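Local atomic coordinates of predicted metal-dependent phosphohydrolase (Magnetospirillum magnetotacticum MS-1, PDB entry 3KH1), a protein that probably acts as a metal-dependent phosphohydrolase of the HD-domain superfamily, perhaps a 5'-deoxynucleotidase. Residues 78-83 / 104-109. Residues are numbered along the deposited sequence; the frame is centred on the assembly and turned at random.
Sequences VEIDAG and AARLFG
Arg106 runs extended through its first two torsions and then bends at chi3 (80°), and chi4, also near 80°, turns the plane of the guanidinium so that its NE edge meets the carboxylate of Asp81, whose CG lies anti to its own carbonyl carbon (chi1 -69°). The two planes are nearly coplanar, and the grip is side-on and bidentate: NE of Arg106 donates to OD2 of Asp81 at 2.7 Å, while NH2 of Arg106 reaches OD1 of Asp81 at 2.8 Å. Both bonds are close to straight and meet the carboxylate on its syn side, a two-point grip that restrains the rotation of both groups. NH2 of Arg106 also forms a salt bridge with Glu19 of helix 8-19, so two carboxylates share this guanidinium, which would tend to keep both of them ionised. Within the helical HD domain, the contact joins the short helix 79-82 to the C-terminal end of helix 96-108. Alongside the carboxylate, CD1 of Leu107 lies against the side of the short helix, 3.9 Å from CB of Ile80 and 4.0 Å from CG of Asp81, giving the salt bridge an apolar flank. Val78 extends this apolar layer through one branch: its CG1 packs 3.7 Å from CB of Ala104 and approaches the Phe108 ring obliquely, 4.1 Å from CE2. Trp123 of helix 113-128 touches the buried Val78, Ala104 and Phe108, whereas Asp81 and Arg106 are exposed.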
# COMPACT_ATOMS: atom_id res chain seq x y z
N VAL A 78 -3.93 12.88 -3.00
CA VAL A 78 -3.85 14.24 -3.52
C VAL A 78 -2.50 14.62 -4.13
O VAL A 78 -2.43 15.50 -5.01
CB VAL A 78 -4.22 15.31 -2.45
CG1 VAL A 78 -5.74 15.21 -2.12
CG2 VAL A 78 -3.29 15.24 -1.20
N GLU A 79 -1.42 13.96 -3.70
CA GLU A 79 -0.09 14.25 -4.23
C GLU A 79 0.08 13.89 -5.71
O GLU A 79 1.03 14.36 -6.34
CB GLU A 79 1.02 13.65 -3.34
CG GLU A 79 0.92 14.16 -1.87
CD GLU A 79 2.19 14.05 -1.07
OE1 GLU A 79 3.11 13.33 -1.45
OE2 GLU A 79 2.25 14.76 -0.02
N ILE A 80 -0.79 13.05 -6.27
CA ILE A 80 -0.78 12.80 -7.72
C ILE A 80 -0.75 14.10 -8.47
O ILE A 80 -0.03 14.20 -9.47
CB ILE A 80 -1.96 11.90 -8.15
CG1 ILE A 80 -1.78 10.48 -7.64
CG2 ILE A 80 -2.17 11.94 -9.66
CD1 ILE A 80 -3.02 9.66 -7.66
N ASP A 81 -1.57 15.07 -8.06
CA ASP A 81 -1.61 16.37 -8.69
C ASP A 81 -0.76 17.40 -7.94
O ASP A 81 -0.19 18.31 -8.57
CB ASP A 81 -3.05 16.92 -8.79
CG ASP A 81 -3.96 16.16 -9.76
OD1 ASP A 81 -3.50 15.22 -10.48
OD2 ASP A 81 -5.15 16.62 -9.82
N ALA A 82 -0.73 17.33 -6.61
CA ALA A 82 -0.07 18.39 -5.82
C ALA A 82 1.43 18.18 -5.63
O ALA A 82 2.13 19.13 -5.24
CB ALA A 82 -0.74 18.56 -4.46
N GLY A 83 1.93 16.96 -5.87
CA GLY A 83 3.33 16.61 -5.60
C GLY A 83 3.59 16.45 -4.12
O GLY A 83 2.72 16.65 -3.28
N ALA A 104 -7.80 17.03 -4.52
CA ALA A 104 -8.87 16.25 -3.89
C ALA A 104 -10.15 16.30 -4.72
O ALA A 104 -10.78 15.27 -4.99
CB ALA A 104 -9.11 16.70 -2.51
N ALA A 105 -10.53 17.51 -5.14
CA ALA A 105 -11.72 17.65 -5.95
C ALA A 105 -11.69 16.85 -7.27
O ALA A 105 -12.68 16.20 -7.62
CB ALA A 105 -12.02 19.12 -6.22
N ARG A 106 -10.55 16.84 -7.96
CA ARG A 106 -10.45 16.15 -9.23
C ARG A 106 -10.37 14.65 -9.03
O ARG A 106 -11.03 13.88 -9.72
CB ARG A 106 -9.23 16.61 -10.03
CG ARG A 106 -9.18 15.98 -11.42
CD ARG A 106 -7.90 16.31 -12.14
NE ARG A 106 -6.76 15.49 -11.72
CZ ARG A 106 -6.51 14.23 -12.13
NH1 ARG A 106 -7.32 13.58 -12.97
NH2 ARG A 106 -5.40 13.64 -11.75
N LEU A 107 -9.51 14.23 -8.09
CA LEU A 107 -9.21 12.82 -7.92
C LEU A 107 -10.35 12.10 -7.23
O LEU A 107 -10.85 11.10 -7.77
CB LEU A 107 -7.88 12.65 -7.18
CG LEU A 107 -6.66 12.98 -8.09
CD1 LEU A 107 -5.47 13.39 -7.27
CD2 LEU A 107 -6.40 11.79 -9.03
N PHE A 108 -10.72 12.52 -6.02
CA PHE A 108 -11.88 11.89 -5.35
C PHE A 108 -13.16 12.09 -6.18
O PHE A 108 -14.04 11.25 -6.12
CB PHE A 108 -12.03 12.37 -3.89
CG PHE A 108 -10.83 12.01 -3.03
CD1 PHE A 108 -10.43 10.69 -2.87
CD2 PHE A 108 -10.07 12.99 -2.40
CE1 PHE A 108 -9.32 10.36 -2.10
CE2 PHE A 108 -8.95 12.63 -1.64
CZ PHE A 108 -8.60 11.35 -1.50
N GLY A 109 -13.20 13.15 -6.99
CA GLY A 109 -14.37 13.43 -7.81
C GLY A 109 -14.58 12.38 -8.89
O GLY A 109 -15.65 12.34 -9.49